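Local coordinates for protein walker-Type ATPase (Pyrococcus abyssi, PDB 2QEN) that is of unknown function but binds ADP and magnesium through a P-loop ATPase domain, and so probably binds and hydrolyses ATP, at residues 50-62 with 81-95. The protein carries 1 engineered substitution. Numbering follows the deposited sequence.
Sequences AFLNERPGILIDC and LQSTISPFQKFQSKF
I58 and F95 bury the most surface, followed by L81 and T84, where strand 57-61 and the turn before it meet the ends of helices 74-84 and 88-95. The CB of I58 projects toward the helices and its side chain fans out over three residues. I58 CD1 lies 3.6 Å from L81 CD2, while CG2 takes the other direction, to I85 CB. This spread follows from chi1 of 51°, which sets CG1 between the backbone N and the carbonyl carbon and CG2 anti to that carbon. T84 CG2, anti to its own backbone N, sits against I58 CB and 3.5 Å from L59 O; the T84 hydroxyl bonds instead to E80 O. L81 CD2 also meets I60 CD1 at 3.4 Å, tighter than a normal carbon contact, so the two isoleucines share one leucine methyl.

Toward P56, the proline lies over one face of the F95 ring: P56 CG is 3.8 Å from the ring centroid and 16° off the normal, a CH-pi contact. K94 CG covers the opposite face, and F95 CD2 stands 3.6 Å above the F91 ring. F91 in turn brings its edge to the backbone, with F91 CZ 3.7 Å from G57 N.

At the helix 44-54 end of the contact, K94, extended beyond CG, donates from K94 NZ to N53 O at 3.0 Å. The donor lies in the carbonyl plane on a lone pair, with a C=O...N angle of 136°. A water accepts a second bond from K94 NZ at 2.7 Å.

Strand 57-61 is an outermost strand of the parallel sheet, bonded through its backbone to strand 130-135; helix 113-127 touches P56, I85 and F95 as well. Aliphatic and ring contacts, with K94 NZ to N53 O the single direct hydrogen bond between the segments, make the chemistry mainly apolar; it joins this edge strand of the P-loop domain to helices 74-84 and 88-95, later in the chain.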
# COMPACT_ATOMS: atom_id res chain seq x y z
N ALA A 50 1.74 13.04 1.17
CA ALA A 50 1.15 14.30 1.63
C ALA A 50 1.48 14.57 3.11
O ALA A 50 1.82 15.68 3.48
CB ALA A 50 -0.36 14.26 1.43
N PHE A 51 1.40 13.53 3.93
CA PHE A 51 1.73 13.59 5.36
C PHE A 51 3.20 13.96 5.59
O PHE A 51 3.50 14.80 6.44
CB PHE A 51 1.44 12.22 5.99
CG PHE A 51 1.44 12.19 7.49
CD1 PHE A 51 0.33 12.63 8.20
CD2 PHE A 51 2.53 11.67 8.19
CE1 PHE A 51 0.31 12.57 9.58
CE2 PHE A 51 2.52 11.62 9.58
CZ PHE A 51 1.41 12.07 10.28
N LEU A 52 4.10 13.34 4.84
CA LEU A 52 5.54 13.63 4.96
C LEU A 52 5.92 14.96 4.32
O LEU A 52 6.97 15.51 4.65
CB LEU A 52 6.40 12.50 4.38
CG LEU A 52 6.31 11.14 5.08
CD1 LEU A 52 6.97 10.04 4.22
CD2 LEU A 52 6.93 11.21 6.47
N ASN A 53 5.08 15.48 3.41
CA ASN A 53 5.32 16.78 2.78
C ASN A 53 5.46 17.89 3.82
O ASN A 53 6.24 18.82 3.65
CB ASN A 53 4.21 17.12 1.77
CG ASN A 53 4.54 18.33 0.90
OD1 ASN A 53 5.62 18.42 0.30
ND2 ASN A 53 3.59 19.27 0.80
N GLU A 54 4.72 17.76 4.91
CA GLU A 54 4.71 18.77 5.98
C GLU A 54 5.56 18.38 7.19
O GLU A 54 5.88 19.23 8.02
CB GLU A 54 3.26 19.07 6.40
CG GLU A 54 2.52 19.97 5.40
CD GLU A 54 1.02 20.02 5.64
OE1 GLU A 54 0.59 20.61 6.65
OE2 GLU A 54 0.27 19.48 4.80
N ARG A 55 5.92 17.10 7.26
CA ARG A 55 6.62 16.54 8.41
C ARG A 55 7.93 15.87 7.98
O ARG A 55 7.90 15.03 7.07
CB ARG A 55 5.73 15.50 9.11
CG ARG A 55 4.50 16.08 9.80
CD ARG A 55 3.44 15.03 9.95
NE ARG A 55 2.11 15.57 10.18
CZ ARG A 55 1.28 16.01 9.22
NH1 ARG A 55 1.64 16.01 7.94
NH2 ARG A 55 0.07 16.47 9.54
N PRO A 56 9.06 16.21 8.64
CA PRO A 56 10.37 15.64 8.29
C PRO A 56 10.36 14.11 8.37
O PRO A 56 10.01 13.52 9.41
CB PRO A 56 11.32 16.21 9.36
CG PRO A 56 10.62 17.35 9.94
CD PRO A 56 9.15 17.14 9.78
N GLY A 57 10.71 13.49 7.26
CA GLY A 57 10.67 12.05 7.14
C GLY A 57 11.10 11.62 5.77
O GLY A 57 11.26 12.44 4.87
N ILE A 58 11.29 10.31 5.63
CA ILE A 58 11.64 9.69 4.36
C ILE A 58 10.74 8.49 4.05
O ILE A 58 10.26 7.80 4.96
CB ILE A 58 13.14 9.25 4.31
CG1 ILE A 58 13.51 8.40 5.53
CG2 ILE A 58 14.03 10.46 4.14
CD1 ILE A 58 14.98 8.00 5.59
N LEU A 59 10.49 8.27 2.77
CA LEU A 59 9.66 7.17 2.32
C LEU A 59 10.52 6.20 1.51
O LEU A 59 11.10 6.58 0.48
CB LEU A 59 8.45 7.68 1.51
CG LEU A 59 7.39 6.70 0.95
CD1 LEU A 59 6.98 5.74 2.02
CD2 LEU A 59 6.13 7.44 0.44
N ILE A 60 10.62 4.97 2.00
CA ILE A 60 11.35 3.91 1.31
C ILE A 60 10.36 2.94 0.65
O ILE A 60 9.58 2.29 1.33
CB ILE A 60 12.28 3.15 2.27
CG1 ILE A 60 13.30 4.12 2.88
CG2 ILE A 60 13.03 2.01 1.53
CD1 ILE A 60 13.65 3.80 4.29
N ASP A 61 10.42 2.85 -0.68
CA ASP A 61 9.59 1.95 -1.47
C ASP A 61 10.21 0.54 -1.49
O ASP A 61 11.14 0.25 -2.25
CB ASP A 61 9.41 2.49 -2.90
CG ASP A 61 8.28 1.78 -3.66
OD1 ASP A 61 8.01 0.59 -3.41
OD2 ASP A 61 7.65 2.43 -4.53
N CYS A 62 9.68 -0.32 -0.61
CA CYS A 62 10.16 -1.68 -0.42
C CYS A 62 9.86 -2.59 -1.62
O CYS A 62 10.64 -3.51 -1.90
CB CYS A 62 9.56 -2.28 0.86
SG CYS A 62 9.99 -1.32 2.34
N LEU A 81 18.21 4.57 1.59
CA LEU A 81 18.11 5.56 2.68
C LEU A 81 18.93 6.82 2.39
O LEU A 81 18.46 7.93 2.60
CB LEU A 81 18.56 4.95 4.01
CG LEU A 81 17.62 3.99 4.73
CD1 LEU A 81 18.40 3.01 5.60
CD2 LEU A 81 16.61 4.76 5.56
N GLN A 82 20.16 6.62 1.91
CA GLN A 82 21.05 7.71 1.54
C GLN A 82 20.47 8.60 0.44
O GLN A 82 20.47 9.83 0.57
CB GLN A 82 22.41 7.17 1.10
CG GLN A 82 23.30 6.69 2.25
CD GLN A 82 24.59 6.05 1.75
OE1 GLN A 82 24.59 5.32 0.76
NE2 GLN A 82 25.68 6.32 2.43
N SER A 83 19.99 7.98 -0.64
CA SER A 83 19.50 8.74 -1.79
C SER A 83 18.14 9.40 -1.54
O SER A 83 17.82 10.41 -2.14
CB SER A 83 19.48 7.89 -3.06
OG SER A 83 18.51 6.85 -2.97
N THR A 84 17.34 8.82 -0.64
CA THR A 84 16.02 9.37 -0.34
C THR A 84 16.09 10.64 0.51
O THR A 84 15.25 11.53 0.36
CB THR A 84 15.09 8.31 0.31
OG1 THR A 84 15.00 7.17 -0.55
CG2 THR A 84 13.69 8.86 0.48
N ILE A 85 17.07 10.71 1.39
CA ILE A 85 17.27 11.91 2.21
C ILE A 85 18.18 12.93 1.54
O ILE A 85 18.41 14.00 2.10
CB ILE A 85 17.76 11.56 3.66
CG1 ILE A 85 17.39 12.67 4.65
CG2 ILE A 85 19.24 11.22 3.68
CD1 ILE A 85 17.41 12.21 6.11
N SER A 86 18.69 12.61 0.35
CA SER A 86 19.55 13.52 -0.41
C SER A 86 18.79 14.24 -1.54
O SER A 86 17.77 13.74 -2.00
CB SER A 86 20.77 12.77 -0.95
OG SER A 86 21.57 12.27 0.12
N PRO A 87 19.25 15.45 -1.95
CA PRO A 87 20.30 16.28 -1.34
C PRO A 87 19.86 16.75 0.04
O PRO A 87 18.78 17.32 0.19
CB PRO A 87 20.43 17.47 -2.30
CG PRO A 87 19.16 17.50 -3.07
CD PRO A 87 18.71 16.07 -3.18
N PHE A 88 20.69 16.48 1.04
CA PHE A 88 20.34 16.80 2.42
C PHE A 88 20.27 18.31 2.70
O PHE A 88 19.54 18.74 3.59
CB PHE A 88 21.28 16.08 3.41
CG PHE A 88 20.84 16.19 4.84
CD1 PHE A 88 19.51 15.91 5.20
CD2 PHE A 88 21.73 16.59 5.83
CE1 PHE A 88 19.09 16.02 6.52
CE2 PHE A 88 21.31 16.70 7.15
CZ PHE A 88 20.00 16.42 7.50
N GLN A 89 21.02 19.10 1.93
CA GLN A 89 20.97 20.56 2.05
C GLN A 89 19.58 21.14 1.74
O GLN A 89 19.17 22.13 2.34
CB GLN A 89 22.04 21.20 1.17
CG GLN A 89 23.41 21.25 1.80
CD GLN A 89 24.46 21.79 0.85
OE1 GLN A 89 24.86 21.12 -0.10
NE2 GLN A 89 24.90 23.02 1.10
N LYS A 90 18.88 20.51 0.80
CA LYS A 90 17.49 20.86 0.50
C LYS A 90 16.59 20.60 1.72
O LYS A 90 15.72 21.42 2.03
CB LYS A 90 16.99 20.05 -0.71
CG LYS A 90 15.61 20.46 -1.21
CD LYS A 90 15.13 19.56 -2.33
CE LYS A 90 13.94 20.19 -3.04
NZ LYS A 90 13.40 19.31 -4.12
N PHE A 91 16.82 19.47 2.39
CA PHE A 91 16.11 19.09 3.61
C PHE A 91 16.35 20.07 4.76
O PHE A 91 15.41 20.54 5.40
CB PHE A 91 16.55 17.69 4.04
CG PHE A 91 15.52 16.95 4.84
CD1 PHE A 91 14.50 16.25 4.20
CD2 PHE A 91 15.59 16.93 6.23
CE1 PHE A 91 13.54 15.57 4.93
CE2 PHE A 91 14.63 16.24 6.97
CZ PHE A 91 13.60 15.56 6.32
N GLN A 92 17.63 20.38 4.98
CA GLN A 92 18.07 21.34 5.98
C GLN A 92 17.53 22.75 5.72
O GLN A 92 17.27 23.49 6.66
CB GLN A 92 19.60 21.39 6.02
CG GLN A 92 20.24 20.14 6.59
CD GLN A 92 21.76 20.16 6.49
OE1 GLN A 92 22.32 20.42 5.42
NE2 GLN A 92 22.43 19.85 7.59
N SER A 93 17.39 23.11 4.45
CA SER A 93 16.83 24.42 4.09
C SER A 93 15.32 24.45 4.37
O SER A 93 14.81 25.45 4.87
CB SER A 93 17.14 24.76 2.63
OG SER A 93 16.38 25.87 2.18
N LYS A 94 14.63 23.36 4.04
CA LYS A 94 13.18 23.26 4.21
C LYS A 94 12.77 23.21 5.69
O LYS A 94 11.84 23.91 6.11
CB LYS A 94 12.63 22.02 3.48
CG LYS A 94 11.10 21.97 3.41
CD LYS A 94 10.62 20.61 2.96
CE LYS A 94 9.19 20.67 2.40
NZ LYS A 94 8.70 19.32 1.95
N PHE A 95 13.46 22.38 6.46
CA PHE A 95 13.11 22.18 7.86
C PHE A 95 14.02 22.94 8.81
O PHE A 95 13.87 22.83 10.02
CB PHE A 95 13.05 20.69 8.19
CG PHE A 95 11.99 19.96 7.43
CD1 PHE A 95 10.63 20.22 7.67
CD2 PHE A 95 12.32 19.03 6.45
CE1 PHE A 95 9.64 19.56 6.95
CE2 PHE A 95 11.33 18.35 5.74
CZ PHE A 95 9.99 18.62 5.98
O HOH W 1 9.50 16.89 2.80